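Side-chain contacts in PLP-Dependent L-Arginine Hydroxylase MppP (Streptomyces wadayamensis, PDB 6C9B), which probably uses pyridoxal phosphate to oxidise L-arginine, giving 4-hydroxy-2-ketoarginine and 2-ketoarginine as products: residues Ala279-Leu282 with His283-Val287; Phe194-Ala197 with Ala198-Asp201. All coordinates share one frame; numbering follows the deposited sequence.

In the fold
Both contacts are local, and both lie within the class I/II aminotransferase fold. Contact 2 (194-201) belongs to the loop between strand 184-188, part of the seven-stranded sheet, and helix 202-209. Contact 1 (279-287) is a piece of the long helix 256-291, whose later turns pack on helix 359-372. Their centres are about 18 Å apart, yet they meet where F194 CE1 packs on I281 CG1 at 4.0 Å. The same long helix receives F194 on L277 and H199 on L274. Neither contact lies at the annotated ligand or metal sites; the side chain of R285 in contact 1 is about 12 Å from the bound 4-hydroxy-2-ketoarginine.

Contact 1 of 2, residues Ala279-Leu282 with His283-Val287; sequences AFIL and HNRSV
A279-L282 and H283-V287 are consecutive turns of alpha-helix 256-291, joined by i+4 bonds from H283 N to A279 O (2.9 Å), N284 N to F280 O (3.0 Å) and R285 N to I281 O (2.8 Å), the last nearly straight at 173°. In the class I aminotransferase fold this part of the long helix lies against helix 359-372. F280 and N284 carry the contact on that side. With CG anti to the backbone N (chi1 179°), the F280 ring leans outward and toward the next turn, and the N284 amide sits over one of its faces toward the rim. N284 ND2 comes to 3.4 Å from F280 CZ, the amide and ring planes being inclined by 61°. The amide is held at both ends: N284 OD1 is hydrogen-bonded to T359 OG1 and N284 ND2 to L355 O, so its rotation is set by partners beyond the ring.

One turn apart, the I281 and R285 side chains cross at a slant, and I281 CG2 touches R285 NH2 at 3.8 Å. R285 bends at chi3 and spends its charge elsewhere, in a salt bridge from NE to E310 OE1 and a hydrogen bond from NH2 to S307 O. L282 O accepts two bonds from S286, whose hydroxyl turns back beside its own backbone N. S286 N (3.0 Å) and S286 OG (2.7 Å) approach L282 O from opposite faces of the carbonyl plane.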
loop_
_atom_site.group_PDB
_atom_site.type_symbol
_atom_site.label_atom_id
_atom_site.label_comp_id
_atom_site.label_asym_id
_atom_site.label_seq_id
_atom_site.Cartn_x
_atom_site.Cartn_y
_atom_site.Cartn_z
ATOM N N ALA B 279 -4.287 9.074 28.611
ATOM C CA ALA B 279 -4.236 10.320 29.378
ATOM C C ALA B 279 -3.848 11.496 28.488
ATOM O O ALA B 279 -4.352 12.616 28.669
ATOM C CB ALA B 279 -3.265 10.175 30.553
ATOM N N PHE B 280 -2.971 11.252 27.508
ATOM C CA PHE B 280 -2.536 12.305 26.598
ATOM C C PHE B 280 -3.683 12.773 25.711
ATOM O O PHE B 280 -3.894 13.974 25.538
ATOM C CB PHE B 280 -1.377 11.798 25.750
ATOM C CG PHE B 280 -0.864 12.802 24.758
ATOM C CD1 PHE B 280 -0.082 13.866 25.169
ATOM C CD2 PHE B 280 -1.141 12.666 23.418
ATOM C CE1 PHE B 280 0.394 14.795 24.250
ATOM C CE2 PHE B 280 -0.667 13.597 22.510
ATOM C CZ PHE B 280 0.097 14.649 22.928
ATOM N N ILE B 281 -4.408 11.830 25.102
ATOM C CA ILE B 281 -5.567 12.187 24.289
ATOM C C ILE B 281 -6.630 12.899 25.129
ATOM O O ILE B 281 -7.223 13.891 24.684
ATOM C CB ILE B 281 -6.126 10.926 23.607
ATOM C CG1 ILE B 281 -5.066 10.342 22.637
ATOM C CG2 ILE B 281 -7.450 11.232 22.882
ATOM C CD1 ILE B 281 -4.667 11.242 21.457
ATOM N N LEU B 282 -6.905 12.403 26.347
ATOM C CA LEU B 282 -7.861 13.081 27.229
ATOM C C LEU B 282 -7.425 14.513 27.521
ATOM O O LEU B 282 -8.244 15.444 27.503
ATOM C CB LEU B 282 -8.022 12.296 28.524
ATOM C CG LEU B 282 -8.985 12.868 29.579
ATOM C CD1 LEU B 282 -10.374 13.169 28.986
ATOM C CD2 LEU B 282 -9.094 11.893 30.730
ATOM N N HIS B 283 -6.132 14.713 27.741
ATOM C CA HIS B 283 -5.622 16.053 27.991
ATOM C C HIS B 283 -5.862 16.962 26.797
ATOM O O HIS B 283 -6.299 18.111 26.944
ATOM C CB HIS B 283 -4.132 16.000 28.292
ATOM C CG HIS B 283 -3.546 17.348 28.521
ATOM N ND1 HIS B 283 -3.633 17.990 29.735
ATOM C CD2 HIS B 283 -2.903 18.201 27.689
ATOM C CE1 HIS B 283 -3.048 19.171 29.651
ATOM N NE2 HIS B 283 -2.596 19.325 28.423
ATOM N N ASN B 284 -5.570 16.462 25.597
ATOM C CA ASN B 284 -5.700 17.290 24.404
ATOM C C ASN B 284 -7.162 17.562 24.081
ATOM O O ASN B 284 -7.512 18.668 23.663
ATOM C CB ASN B 284 -4.994 16.640 23.217
ATOM C CG ASN B 284 -3.495 16.890 23.231
ATOM O OD1 ASN B 284 -2.983 17.572 24.100
ATOM N ND2 ASN B 284 -2.797 16.330 22.257
ATOM N N ARG B 285 -8.038 16.570 24.262
ATOM C CA ARG B 285 -9.467 16.834 24.138
ATOM C C ARG B 285 -9.907 17.938 25.090
ATOM O O ARG B 285 -10.690 18.821 24.717
ATOM C CB ARG B 285 -10.246 15.545 24.404
ATOM C CG ARG B 285 -11.741 15.730 24.509
ATOM C CD ARG B 285 -12.454 14.391 24.333
ATOM N NE ARG B 285 -12.617 14.096 22.914
ATOM C CZ ARG B 285 -11.956 13.166 22.223
ATOM N NH1 ARG B 285 -12.219 13.030 20.933
ATOM N NH2 ARG B 285 -11.093 12.335 22.796
ATOM N N SER B 286 -9.394 17.916 26.323
ATOM C CA SER B 286 -9.748 18.928 27.311
ATOM C C SER B 286 -9.262 20.308 26.898
ATOM O O SER B 286 -9.954 21.301 27.147
ATOM C CB SER B 286 -9.171 18.562 28.677
ATOM O OG SER B 286 -9.547 17.245 29.031
ATOM N N VAL B 287 -8.064 20.419 26.309
ATOM C CA VAL B 287 -7.625 21.769 25.951
ATOM C C VAL B 287 -8.491 22.305 24.826
ATOM O O VAL B 287 -8.821 23.495 24.809
ATOM C CB VAL B 287 -6.115 21.874 25.608
ATOM C CG1 VAL B 287 -5.306 20.672 26.028
ATOM C CG2 VAL B 287 -5.868 22.239 24.157
#

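Contact 2 of 2, residues Phe194-Ala197 with Ala198-Asp201; sequences FDAA and AHYD
H199 CG lies beside its own backbone N and anti to the carbonyl carbon (chi1 -63°), which folds the imidazole back against the D195-A196 backbone. Y200 turns the other way: its CG sits between backbone N and carbonyl carbon (chi1 68°), and this swings one edge of the phenol ring to A197 O, 3.3 Å from Y200 CD2 and near the ring plane. The imidazole meets the backbone with its face. A196 CA stands over the centre of that face in a CH-pi contact, 3.6 Å from the H199 centroid and only 11° off the ring normal, while D195 C covers its rim. H199 CD2 comes within 3.2 Å of D195 O. The ring is also fixed at its far end, because H199 NE2 is hydrogen-bonded to R192 O, earlier in the same loop.

The backbone under the ring is wound tightly. A198 N donates to D195 O (2.8 Å) and H199 N to A196 O (3.0 Å), each reaching back three residues. Both donors stand above the plane of the carbonyl they meet. D195 opens this turn with its carboxylate: OD1 accepts from A197 N at 2.9 Å, on its anti side and tilted out of the carboxylate plane, which makes an Asx turn. Beyond the turn, the Y200 phenol runs on to helix 168-181, touching E168 and L171, and Y200 OH is hydrogen-bonded to L166 O. Then D201 begins the next element, its OD1 accepting from A204 N. The whole is a short 3-10 turn started by an Asx turn and followed by an N-cap, here leading from strand 184-188 into helix 202-209.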
loop_
_atom_site.group_PDB
_atom_site.type_symbol
_atom_site.label_atom_id
_atom_site.label_comp_id
_atom_site.label_asym_id
_atom_site.label_seq_id
_atom_site.Cartn_x
_atom_site.Cartn_y
_atom_site.Cartn_z
ATOM N N PHE B 194 -7.720 3.390 21.237
ATOM C CA PHE B 194 -8.018 4.599 21.993
ATOM C C PHE B 194 -9.088 4.431 23.068
ATOM O O PHE B 194 -9.114 5.230 24.016
ATOM C CB PHE B 194 -8.451 5.728 21.063
ATOM C CG PHE B 194 -7.350 6.236 20.215
ATOM C CD1 PHE B 194 -6.279 6.927 20.767
ATOM C CD2 PHE B 194 -7.351 5.981 18.864
ATOM C CE1 PHE B 194 -5.251 7.360 19.963
ATOM C CE2 PHE B 194 -6.311 6.424 18.066
ATOM C CZ PHE B 194 -5.286 7.103 18.612
ATOM N N ASP B 195 -9.981 3.450 22.963
ATOM C CA ASP B 195 -11.150 3.393 23.835
ATOM C C ASP B 195 -11.284 1.992 24.426
ATOM O O ASP B 195 -11.539 1.030 23.696
ATOM C CB ASP B 195 -12.404 3.788 23.053
ATOM C CG ASP B 195 -13.575 4.111 23.956
ATOM O OD1 ASP B 195 -13.651 3.534 25.067
ATOM O OD2 ASP B 195 -14.400 4.958 23.549
ATOM N N ALA B 196 -11.108 1.892 25.750
ATOM C CA ALA B 196 -11.192 0.614 26.450
ATOM C C ALA B 196 -12.555 -0.043 26.291
ATOM O O ALA B 196 -12.672 -1.265 26.456
ATOM C CB ALA B 196 -10.883 0.826 27.936
ATOM N N ALA B 197 -13.586 0.735 25.957
ATOM C CA ALA B 197 -14.895 0.148 25.688
ATOM C C ALA B 197 -14.859 -0.765 24.467
ATOM O O ALA B 197 -15.758 -1.597 24.297
ATOM C CB ALA B 197 -15.940 1.246 25.473
ATOM N N ALA B 198 -13.850 -0.627 23.615
ATOM C CA ALA B 198 -13.692 -1.484 22.454
ATOM C C ALA B 198 -12.712 -2.619 22.691
ATOM O O ALA B 198 -12.292 -3.261 21.721
ATOM C CB ALA B 198 -13.235 -0.661 21.241
ATOM N N HIS B 199 -12.319 -2.872 23.946
ATOM C CA HIS B 199 -11.316 -3.891 24.230
ATOM C C HIS B 199 -11.916 -5.190 24.731
ATOM O O HIS B 199 -11.166 -6.105 25.073
ATOM C CB HIS B 199 -10.295 -3.377 25.240
ATOM C CG HIS B 199 -9.502 -2.212 24.735
ATOM N ND1 HIS B 199 -8.525 -1.590 25.489
ATOM C CD2 HIS B 199 -9.566 -1.541 23.559
ATOM C CE1 HIS B 199 -8.033 -0.576 24.794
ATOM N NE2 HIS B 199 -8.639 -0.534 23.617
ATOM N N TYR B 200 -13.238 -5.317 24.754
ATOM C CA TYR B 200 -13.811 -6.641 24.904
ATOM C C TYR B 200 -13.467 -7.463 23.666
ATOM O O TYR B 200 -13.187 -6.917 22.597
ATOM C CB TYR B 200 -15.316 -6.552 25.117
ATOM C CG TYR B 200 -16.114 -6.075 23.928
ATOM C CD1 TYR B 200 -16.514 -6.973 22.939
ATOM C CD2 TYR B 200 -16.495 -4.741 23.795
ATOM C CE1 TYR B 200 -17.275 -6.558 21.861
ATOM C CE2 TYR B 200 -17.247 -4.310 22.694
ATOM C CZ TYR B 200 -17.613 -5.240 21.735
ATOM O OH TYR B 200 -18.377 -4.884 20.660
ATOM N N ASP B 201 -13.444 -8.784 23.824
ATOM C CA ASP B 201 -12.923 -9.664 22.772
ATOM C C ASP B 201 -13.946 -9.772 21.641
ATOM O O ASP B 201 -14.970 -10.446 21.773
ATOM C CB ASP B 201 -12.608 -11.036 23.362
ATOM C CG ASP B 201 -11.859 -11.929 22.400
ATOM O OD1 ASP B 201 -11.936 -11.699 21.173
ATOM O OD2 ASP B 201 -11.159 -12.851 22.876
#